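Local coordinates for protein acyltransferase (Actinoplanes teichomyceticus, PDB 4Q38) that transfers long fatty acyl chains from acyl-coenzyme A to the amino sugar of teicoplanin-type glycopeptide antibiotics, at residues A[190-196]-A[227-231]; A[197-201]-A[239-243]; A[35-39]-A[87-91]; A[24-28]-A[112-116]. One frame throughout, in Å; residues are numbered along the deposited sequence.

Contact 1 of 4, residues A[190-196]-A[227-231]; sequences RLGRLQF and SLHRA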
# COMPACT_ATOMS: atom_id res chain seq x y z
N ARG A 190 1.88 -7.12 -8.76
CA ARG A 190 2.15 -6.13 -9.80
C ARG A 190 2.41 -6.86 -11.11
O ARG A 190 3.32 -7.69 -11.22
CB ARG A 190 3.32 -5.20 -9.43
CG ARG A 190 3.55 -4.11 -10.48
CD ARG A 190 4.54 -3.04 -10.07
NE ARG A 190 4.55 -2.00 -11.10
CZ ARG A 190 4.93 -0.74 -10.91
NH1 ARG A 190 5.36 -0.32 -9.72
NH2 ARG A 190 4.87 0.11 -11.92
N LEU A 191 1.59 -6.54 -12.11
CA LEU A 191 1.66 -7.19 -13.40
C LEU A 191 1.92 -6.13 -14.47
O LEU A 191 1.05 -5.79 -15.28
CB LEU A 191 0.35 -7.96 -13.66
CG LEU A 191 -0.07 -9.03 -12.64
CD1 LEU A 191 -1.36 -9.71 -13.11
CD2 LEU A 191 0.98 -10.10 -12.37
N GLY A 192 3.13 -5.58 -14.45
CA GLY A 192 3.46 -4.46 -15.35
C GLY A 192 3.13 -3.15 -14.67
O GLY A 192 3.51 -2.96 -13.51
N ARG A 193 2.44 -2.26 -15.38
CA ARG A 193 2.15 -0.91 -14.84
C ARG A 193 1.12 -0.96 -13.71
O ARG A 193 1.17 -0.15 -12.78
CB ARG A 193 1.68 0.04 -15.96
CG ARG A 193 1.55 1.51 -15.54
CD ARG A 193 2.90 2.04 -15.06
NE ARG A 193 2.85 3.33 -14.37
CZ ARG A 193 2.49 3.52 -13.10
NH1 ARG A 193 2.08 2.50 -12.34
NH2 ARG A 193 2.53 4.75 -12.60
N LEU A 194 0.19 -1.90 -13.79
CA LEU A 194 -0.89 -2.01 -12.79
C LEU A 194 -0.68 -3.16 -11.82
O LEU A 194 -0.00 -4.13 -12.14
CB LEU A 194 -2.22 -2.25 -13.50
CG LEU A 194 -2.62 -1.32 -14.64
CD1 LEU A 194 -3.92 -1.84 -15.21
CD2 LEU A 194 -2.76 0.10 -14.10
N GLN A 195 -1.29 -3.03 -10.64
CA GLN A 195 -1.41 -4.11 -9.68
C GLN A 195 -2.83 -4.64 -9.65
O GLN A 195 -3.78 -3.92 -9.94
CB GLN A 195 -1.11 -3.59 -8.27
CG GLN A 195 0.30 -3.09 -8.03
CD GLN A 195 0.33 -2.13 -6.87
OE1 GLN A 195 -0.61 -1.35 -6.69
NE2 GLN A 195 1.40 -2.17 -6.07
N PHE A 196 -2.95 -5.91 -9.28
CA PHE A 196 -4.25 -6.57 -9.11
C PHE A 196 -4.30 -7.31 -7.79
O PHE A 196 -3.38 -8.04 -7.46
CB PHE A 196 -4.52 -7.55 -10.26
CG PHE A 196 -4.62 -6.90 -11.61
CD1 PHE A 196 -5.82 -6.38 -12.06
CD2 PHE A 196 -3.49 -6.76 -12.41
CE1 PHE A 196 -5.91 -5.74 -13.30
CE2 PHE A 196 -3.57 -6.13 -13.65
CZ PHE A 196 -4.78 -5.61 -14.09
N SER A 227 -1.08 -4.68 -19.03
CA SER A 227 -1.42 -5.14 -17.68
C SER A 227 -2.79 -5.81 -17.65
O SER A 227 -2.92 -6.89 -17.08
CB SER A 227 -1.43 -3.99 -16.69
OG SER A 227 -0.14 -3.71 -16.21
N LEU A 228 -3.80 -5.17 -18.23
CA LEU A 228 -5.14 -5.78 -18.31
C LEU A 228 -5.14 -7.16 -18.95
O LEU A 228 -5.85 -8.05 -18.49
CB LEU A 228 -6.14 -4.89 -19.03
CG LEU A 228 -6.97 -3.93 -18.19
CD1 LEU A 228 -7.90 -3.23 -19.15
CD2 LEU A 228 -7.78 -4.67 -17.12
N HIS A 229 -4.36 -7.33 -20.02
CA HIS A 229 -4.23 -8.64 -20.67
C HIS A 229 -3.55 -9.68 -19.83
O HIS A 229 -3.75 -10.87 -20.03
CB HIS A 229 -3.55 -8.50 -22.03
CG HIS A 229 -4.47 -8.00 -23.11
ND1 HIS A 229 -4.87 -6.72 -23.19
CD2 HIS A 229 -5.13 -8.68 -24.13
CE1 HIS A 229 -5.72 -6.57 -24.23
NE2 HIS A 229 -5.87 -7.77 -24.80
N ARG A 230 -2.73 -9.25 -18.88
CA ARG A 230 -2.01 -10.20 -18.03
C ARG A 230 -2.89 -10.76 -16.89
O ARG A 230 -2.61 -11.83 -16.35
CB ARG A 230 -0.76 -9.53 -17.44
CG ARG A 230 0.34 -9.34 -18.49
CD ARG A 230 1.54 -8.58 -17.94
NE ARG A 230 2.16 -9.29 -16.82
CZ ARG A 230 3.29 -8.94 -16.22
NH1 ARG A 230 3.99 -7.89 -16.66
NH2 ARG A 230 3.75 -9.67 -15.21
N ALA A 231 -3.94 -10.04 -16.54
CA ALA A 231 -4.66 -10.30 -15.30
C ALA A 231 -5.31 -11.69 -15.27
O ALA A 231 -4.97 -12.50 -14.42
CB ALA A 231 -5.69 -9.20 -15.03
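S227 holds OG anti to its carbonyl carbon (chi1 -83°), a torsion that sends the hydroxyl from helix 221-238 into the tight hairpin joining strands 188-191 and 194-200. There S227 OG donates to L191 O at 2.6 Å, tilted 29° from the carbonyl plane, and accepts a nearly straight bond (167°) from L194 N at 3.0 Å. Serine suits the place because one short arm both gives and receives, tying the two sides of the turn to the helix. G192, at positive phi and without a side chain, lets the backbone come this close. R230 bends at chi3 and lays one guanidinium face over the L191-G192 peptide, with R230 CZ 3.6 Å from L191 C; the same end crosses the L191 side chain at a slant, R230 NE lying 3.9 Å from L191 CB. Farther along, A231 CB sits over the centre of the F196 ring, 3.8 Å from its centroid, a CH-pi contact in which a small methyl lets the helix settle closely on the GNAT-like sheet. R193 turns its end away to the carbonyls of G217 and P213 and touches coenzyme A. The buried hydroxyl is thus satisfied by two bonds, and these probably help fix the turn from which R193 reaches the cofactor.

Contact 2 of 4, residues A[197-201]-A[239-243]; sequences SLATG and FPEHG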
# COMPACT_ATOMS: atom_id res chain seq x y z
N SER A 197 -5.39 -7.11 -7.05
CA SER A 197 -5.61 -7.83 -5.80
C SER A 197 -6.76 -8.84 -5.92
O SER A 197 -7.78 -8.56 -6.56
CB SER A 197 -5.93 -6.86 -4.67
OG SER A 197 -7.03 -6.04 -5.05
N LEU A 198 -6.60 -9.99 -5.29
CA LEU A 198 -7.70 -10.93 -5.09
C LEU A 198 -8.74 -10.23 -4.23
O LEU A 198 -8.41 -9.69 -3.18
CB LEU A 198 -7.23 -12.19 -4.38
CG LEU A 198 -6.20 -13.08 -5.09
CD1 LEU A 198 -5.54 -14.01 -4.08
CD2 LEU A 198 -6.88 -13.88 -6.18
N ALA A 199 -9.97 -10.19 -4.69
CA ALA A 199 -11.03 -9.47 -3.98
C ALA A 199 -12.37 -10.15 -4.16
O ALA A 199 -12.56 -10.98 -5.05
CB ALA A 199 -11.09 -8.03 -4.46
N THR A 200 -13.32 -9.80 -3.29
CA THR A 200 -14.70 -10.28 -3.44
C THR A 200 -15.67 -9.14 -3.17
O THR A 200 -15.42 -8.30 -2.31
CB THR A 200 -15.03 -11.42 -2.46
OG1 THR A 200 -14.85 -10.95 -1.12
CG2 THR A 200 -14.15 -12.64 -2.71
N GLY A 201 -16.78 -9.12 -3.90
CA GLY A 201 -17.81 -8.13 -3.64
C GLY A 201 -18.52 -8.45 -2.33
O GLY A 201 -18.23 -9.46 -1.69
N PHE A 239 -4.17 -18.86 -9.12
CA PHE A 239 -5.29 -18.88 -8.17
C PHE A 239 -6.54 -19.32 -8.93
O PHE A 239 -7.51 -18.56 -9.04
CB PHE A 239 -5.50 -17.49 -7.54
CG PHE A 239 -4.28 -16.97 -6.84
CD1 PHE A 239 -3.31 -16.26 -7.54
CD2 PHE A 239 -4.09 -17.21 -5.48
CE1 PHE A 239 -2.16 -15.79 -6.89
CE2 PHE A 239 -2.95 -16.74 -4.83
CZ PHE A 239 -2.00 -16.02 -5.54
N PRO A 240 -6.51 -20.55 -9.48
CA PRO A 240 -7.61 -20.98 -10.35
C PRO A 240 -8.94 -21.02 -9.60
O PRO A 240 -9.99 -20.90 -10.23
CB PRO A 240 -7.20 -22.40 -10.78
CG PRO A 240 -6.24 -22.85 -9.75
CD PRO A 240 -5.52 -21.62 -9.28
N GLU A 241 -8.88 -21.15 -8.28
CA GLU A 241 -10.12 -21.19 -7.47
C GLU A 241 -10.84 -19.85 -7.44
O GLU A 241 -12.02 -19.79 -7.07
CB GLU A 241 -9.81 -21.67 -6.04
CG GLU A 241 -9.02 -20.67 -5.19
CD GLU A 241 -7.52 -20.69 -5.48
OE1 GLU A 241 -7.06 -21.49 -6.32
OE2 GLU A 241 -6.79 -19.90 -4.86
N HIS A 242 -10.15 -18.76 -7.80
CA HIS A 242 -10.76 -17.43 -7.67
C HIS A 242 -11.77 -17.16 -8.75
O HIS A 242 -12.94 -16.95 -8.46
CB HIS A 242 -9.71 -16.33 -7.58
CG HIS A 242 -10.26 -15.01 -7.10
ND1 HIS A 242 -10.78 -14.85 -5.87
CD2 HIS A 242 -10.37 -13.77 -7.74
CE1 HIS A 242 -11.19 -13.58 -5.71
NE2 HIS A 242 -10.94 -12.91 -6.85
N GLY A 243 -11.34 -17.17 -10.01
CA GLY A 243 -12.24 -17.08 -11.16
C GLY A 243 -12.89 -15.73 -11.44
O GLY A 243 -14.00 -15.67 -11.95
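L198 overlaps two rings at once, its forked end laying one methyl over a face of each. L198 CD2 lies 3.9 Å from the centroid of the H242 imidazole, and L198 CD1 lies 4.1 Å from that of the F239 phenyl ring; both methyls are displaced toward the ring rim, and both contacts are CH-pi. A branched leucine is well matched to this task, since its two methyls diverge from CG toward partners three residues apart. The F239 side chain crosses that of L198 at about a right angle, whereas H242 slides past it in the opposite direction. Residues 239-243 form the loop that leaves helix 221-238 and leads into strand 246-251, the second half of a beta-alpha-beta crossover in the GNAT-like domain, and strand 194-200 belongs to the same mixed sheet. A backbone bond from H242 N to F239 O, 2.9 Å long, curls the loop. With CG anti to its backbone N (chi1 -165°), H242 swings its ring to the strand, where A199 O meets the ring edge 3.0 Å from H242 CE1. H242 NE2 is hydrogen-bonded to the carbonyl of H207, and H104 packs edge-to-face with the imidazole. The side chain of F239 also packs on R144.

Contact 3 of 4, residues A[35-39]-A[87-91]; sequences LTELD and WWLLE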
# COMPACT_ATOMS: atom_id res chain seq x y z
N LEU A 35 -3.31 -4.85 20.93
CA LEU A 35 -2.18 -5.40 21.66
C LEU A 35 -2.55 -6.64 22.48
O LEU A 35 -1.76 -7.58 22.59
CB LEU A 35 -1.54 -4.32 22.53
CG LEU A 35 -0.88 -3.20 21.72
CD1 LEU A 35 -0.52 -2.02 22.61
CD2 LEU A 35 0.34 -3.70 20.98
N THR A 36 -3.76 -6.64 23.03
CA THR A 36 -4.30 -7.84 23.69
C THR A 36 -4.44 -8.97 22.68
O THR A 36 -4.04 -10.11 22.95
CB THR A 36 -5.67 -7.54 24.34
OG1 THR A 36 -5.50 -6.52 25.33
CG2 THR A 36 -6.26 -8.78 25.01
N GLU A 37 -4.98 -8.65 21.51
CA GLU A 37 -5.11 -9.65 20.45
C GLU A 37 -3.75 -10.22 20.08
O GLU A 37 -3.61 -11.43 19.92
CB GLU A 37 -5.82 -9.06 19.22
CG GLU A 37 -6.17 -10.11 18.17
CD GLU A 37 -6.78 -9.53 16.91
OE1 GLU A 37 -7.15 -8.33 16.90
OE2 GLU A 37 -6.90 -10.28 15.92
N LEU A 38 -2.74 -9.36 19.96
CA LEU A 38 -1.38 -9.82 19.64
C LEU A 38 -0.78 -10.64 20.79
O LEU A 38 -0.02 -11.57 20.55
CB LEU A 38 -0.47 -8.64 19.29
CG LEU A 38 -0.76 -7.83 18.01
CD1 LEU A 38 0.42 -6.94 17.66
CD2 LEU A 38 -1.09 -8.74 16.84
N ASP A 39 -1.11 -10.28 22.02
CA ASP A 39 -0.65 -11.07 23.17
C ASP A 39 -1.22 -12.49 23.11
O ASP A 39 -0.48 -13.46 23.26
CB ASP A 39 -1.01 -10.38 24.49
CG ASP A 39 -0.39 -11.07 25.70
OD1 ASP A 39 0.78 -11.49 25.63
OD2 ASP A 39 -1.08 -11.19 26.73
N TRP A 87 10.56 -5.27 20.01
CA TRP A 87 10.75 -6.64 19.52
C TRP A 87 9.53 -7.49 19.74
O TRP A 87 9.13 -8.25 18.85
CB TRP A 87 11.99 -7.30 20.11
CG TRP A 87 12.48 -8.42 19.23
CD1 TRP A 87 12.15 -9.77 19.32
CD2 TRP A 87 13.36 -8.32 18.06
NE1 TRP A 87 12.77 -10.50 18.33
CE2 TRP A 87 13.51 -9.68 17.53
CE3 TRP A 87 14.03 -7.27 17.42
CZ2 TRP A 87 14.30 -9.97 16.42
CZ3 TRP A 87 14.83 -7.57 16.30
CH2 TRP A 87 14.96 -8.89 15.82
N TRP A 88 8.93 -7.38 20.93
CA TRP A 88 7.69 -8.07 21.27
C TRP A 88 6.64 -7.82 20.21
O TRP A 88 5.99 -8.75 19.72
CB TRP A 88 7.19 -7.59 22.62
CG TRP A 88 5.94 -8.27 23.15
CD1 TRP A 88 5.88 -9.36 24.02
CD2 TRP A 88 4.54 -7.89 22.91
NE1 TRP A 88 4.58 -9.68 24.31
CE2 TRP A 88 3.72 -8.85 23.68
CE3 TRP A 88 3.89 -6.91 22.16
CZ2 TRP A 88 2.33 -8.80 23.67
CZ3 TRP A 88 2.49 -6.87 22.16
CH2 TRP A 88 1.73 -7.79 22.90
N LEU A 89 6.50 -6.55 19.84
CA LEU A 89 5.51 -6.11 18.86
C LEU A 89 5.84 -6.54 17.43
O LEU A 89 4.95 -6.90 16.67
CB LEU A 89 5.36 -4.59 18.93
CG LEU A 89 4.20 -3.99 18.16
CD1 LEU A 89 2.87 -4.46 18.74
CD2 LEU A 89 4.30 -2.48 18.18
N LEU A 90 7.12 -6.49 17.08
CA LEU A 90 7.59 -6.93 15.77
C LEU A 90 7.28 -8.41 15.50
O LEU A 90 6.84 -8.76 14.41
CB LEU A 90 9.10 -6.68 15.64
CG LEU A 90 9.84 -7.27 14.44
CD1 LEU A 90 9.39 -6.61 13.14
CD2 LEU A 90 11.34 -7.12 14.65
N GLU A 91 7.53 -9.26 16.49
CA GLU A 91 7.26 -10.69 16.38
C GLU A 91 5.78 -10.98 16.15
O GLU A 91 5.42 -11.76 15.27
CB GLU A 91 7.68 -11.42 17.66
CG GLU A 91 9.18 -11.50 17.88
CD GLU A 91 9.52 -12.35 19.09
OE1 GLU A 91 9.04 -12.03 20.20
OE2 GLU A 91 10.27 -13.33 18.92
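L89 pushes its CD1 methyl between two leucines of the facing helix, 3.5 Å from L35 CD2 and 3.6 Å from L38 CD1. The first of these carbon pairs is tighter than an ordinary van der Waals contact, a sign of close packing. The L89 side chain crosses that of L35 at about a right angle and that of L38 at a slant, and leucine fits here because a single methyl branch can lie against two others at once. Beside this cluster, W88 presents the outer edge of its six-membered ring to the other helix. W88 CH2 lies 3.5 Å from L35 O, near the ring plane, and W88 CZ2 lies 3.7 Å from D39 OD1, the carboxylate plane being turned 36° from the indole. The positively polarised C-H edge of the aromatic ring is thus turned toward two oxygens, while L35 CD2 packs against W88 CZ3 at 4.0 Å. W88 reaches this far because its CG stands anti to the backbone N (chi1 -177°), carrying the long ring across to helix 32-41. In the next shell, R92 makes a cation-pi contact with the indole and also bonds the carbonyl of W88 through NH1. Segments 35-39 and 87-91 run at 74° to each other, on helices 32-41 and 84-98, with V21 of helix 18-25 touching W88 and F125 of helix 125-143 touching L89, so the pair sits within the helical N-terminal part of the chain.

Contact 4 of 4, residues A[24-28]-A[112-116]; sequences ALGLE and PPLPY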
# COMPACT_ATOMS: atom_id res chain seq x y z
N ALA A 24 5.49 1.70 27.17
CA ALA A 24 6.88 1.87 26.73
C ALA A 24 6.99 2.54 25.37
O ALA A 24 7.82 3.43 25.17
CB ALA A 24 7.60 0.52 26.71
N LEU A 25 6.15 2.11 24.42
CA LEU A 25 6.24 2.61 23.05
C LEU A 25 5.50 3.93 22.85
O LEU A 25 5.67 4.59 21.82
CB LEU A 25 5.77 1.55 22.05
CG LEU A 25 6.54 0.22 22.02
CD1 LEU A 25 5.90 -0.76 21.05
CD2 LEU A 25 8.02 0.40 21.68
N GLY A 26 4.71 4.31 23.85
CA GLY A 26 3.97 5.58 23.80
C GLY A 26 2.70 5.48 22.98
O GLY A 26 2.19 6.48 22.50
N LEU A 27 2.19 4.25 22.84
CA LEU A 27 0.99 3.98 22.05
C LEU A 27 -0.29 4.39 22.79
O LEU A 27 -0.39 4.23 24.01
CB LEU A 27 0.95 2.50 21.64
CG LEU A 27 1.95 2.10 20.55
CD1 LEU A 27 2.16 0.59 20.50
CD2 LEU A 27 1.55 2.64 19.18
N GLU A 28 -1.26 4.93 22.04
CA GLU A 28 -2.52 5.40 22.63
C GLU A 28 -3.37 4.29 23.24
O GLU A 28 -3.21 3.11 22.90
CB GLU A 28 -3.35 6.19 21.60
CG GLU A 28 -3.36 7.70 21.83
CD GLU A 28 -2.49 8.48 20.86
OE1 GLU A 28 -1.76 7.86 20.06
OE2 GLU A 28 -2.54 9.73 20.91
N PRO A 112 -0.60 -0.21 14.45
CA PRO A 112 -0.46 1.25 14.48
C PRO A 112 0.96 1.71 14.12
O PRO A 112 1.91 0.93 14.24
CB PRO A 112 -0.76 1.59 15.94
CG PRO A 112 -0.31 0.38 16.68
CD PRO A 112 -0.70 -0.77 15.80
N PRO A 113 1.10 2.97 13.69
CA PRO A 113 2.43 3.56 13.57
C PRO A 113 3.02 3.78 14.99
O PRO A 113 2.27 3.98 15.94
CB PRO A 113 2.15 4.90 12.89
CG PRO A 113 0.76 5.24 13.29
CD PRO A 113 0.03 3.94 13.35
N LEU A 114 4.34 3.73 15.12
CA LEU A 114 4.98 3.99 16.42
C LEU A 114 5.36 5.46 16.54
O LEU A 114 5.90 6.04 15.60
CB LEU A 114 6.22 3.09 16.61
CG LEU A 114 6.01 1.57 16.69
CD1 LEU A 114 7.30 0.89 17.15
CD2 LEU A 114 4.85 1.21 17.62
N PRO A 115 5.08 6.07 17.71
CA PRO A 115 5.48 7.46 17.95
C PRO A 115 6.97 7.68 17.67
O PRO A 115 7.79 6.85 18.06
CB PRO A 115 5.17 7.66 19.44
CG PRO A 115 4.05 6.71 19.72
CD PRO A 115 4.26 5.53 18.81
N TYR A 116 7.32 8.77 17.01
CA TYR A 116 8.69 8.96 16.50
C TYR A 116 9.69 9.32 17.60
O TYR A 116 10.89 9.40 17.35
CB TYR A 116 8.73 9.98 15.35
CG TYR A 116 8.13 9.49 14.04
CD1 TYR A 116 7.51 8.24 13.95
CD2 TYR A 116 8.15 10.30 12.89
CE1 TYR A 116 6.96 7.78 12.76
CE2 TYR A 116 7.59 9.85 11.69
CZ TYR A 116 6.99 8.59 11.64
OH TYR A 116 6.42 8.11 10.47
O HOH W 1 7.66 4.55 19.90
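L27 aims its CD2 methyl into the extended proline-rich segment 112-116, and that one methyl meets four residues of it. With CG anti to the carbonyl carbon (chi1 -73°), the end of L27 comes nearer to the prolines than its CB does. P112 stands at about a right angle to the leucine, with P112 CG 3.8 Å from L27 CD2, while L114 meets it at a slant, L114 CD2 lying 3.9 Å from the same methyl. P113 contributes its backbone instead, P113 O coming to 3.6 Å from L27 CD2, and P115 CD adds a further apolar touch. L25 reaches L114 from the helix: L25 CD1 is 4.1 Å from L114 CD2, so the two leucines of the first segment share a methyl of the second. The backbone angles of residues 112-115 resemble a polyproline II conformation, which prolines readily adopt. No direct hydrogen bond joins the segments. P115 turns its ring to the end of helix 18-25, where P115 CG lies 3.4 Å from both L25 O and G26 O, and a water bridges the backbones by donating to L25 O at 2.8 Å and to P115 O at 2.9 Å. G26, at positive phi, is the C-prime residue of a Schellman motif that ends the helix, with L27 N returning to R22 O; glycine readily takes such a conformation. This turn brings L27 round to the prolines. The contact thus joins the end of helix 18-25 to the loop running from helix 84-98 to helix 119-123: L25 rests on A85 and L89 of the former, and L114 also touches A122 of the latter.

Contacts 1 and 2 share strand 194-200 and bind successive parts of it, first to helix 221-238 and then to the loop that follows, all within the GNAT-like domain. Contacts 3 and 4 lie in the helical N-terminal part, well apart from them and with no touch; contact 3 is nested inside the loop closed by contact 4, and they meet where L35 CD1 lies 4.3 Å from L27 CD1. Contacts 1 and 3 are buried, whereas 2 and 4 are partly buried. Only contact 1 has clear direct hydrogen bonds between its segments and touches coenzyme A. Contact 2 relies on methyls over rings, contact 3 on leucines and an indole edge, contact 4 on prolines and a bridging water.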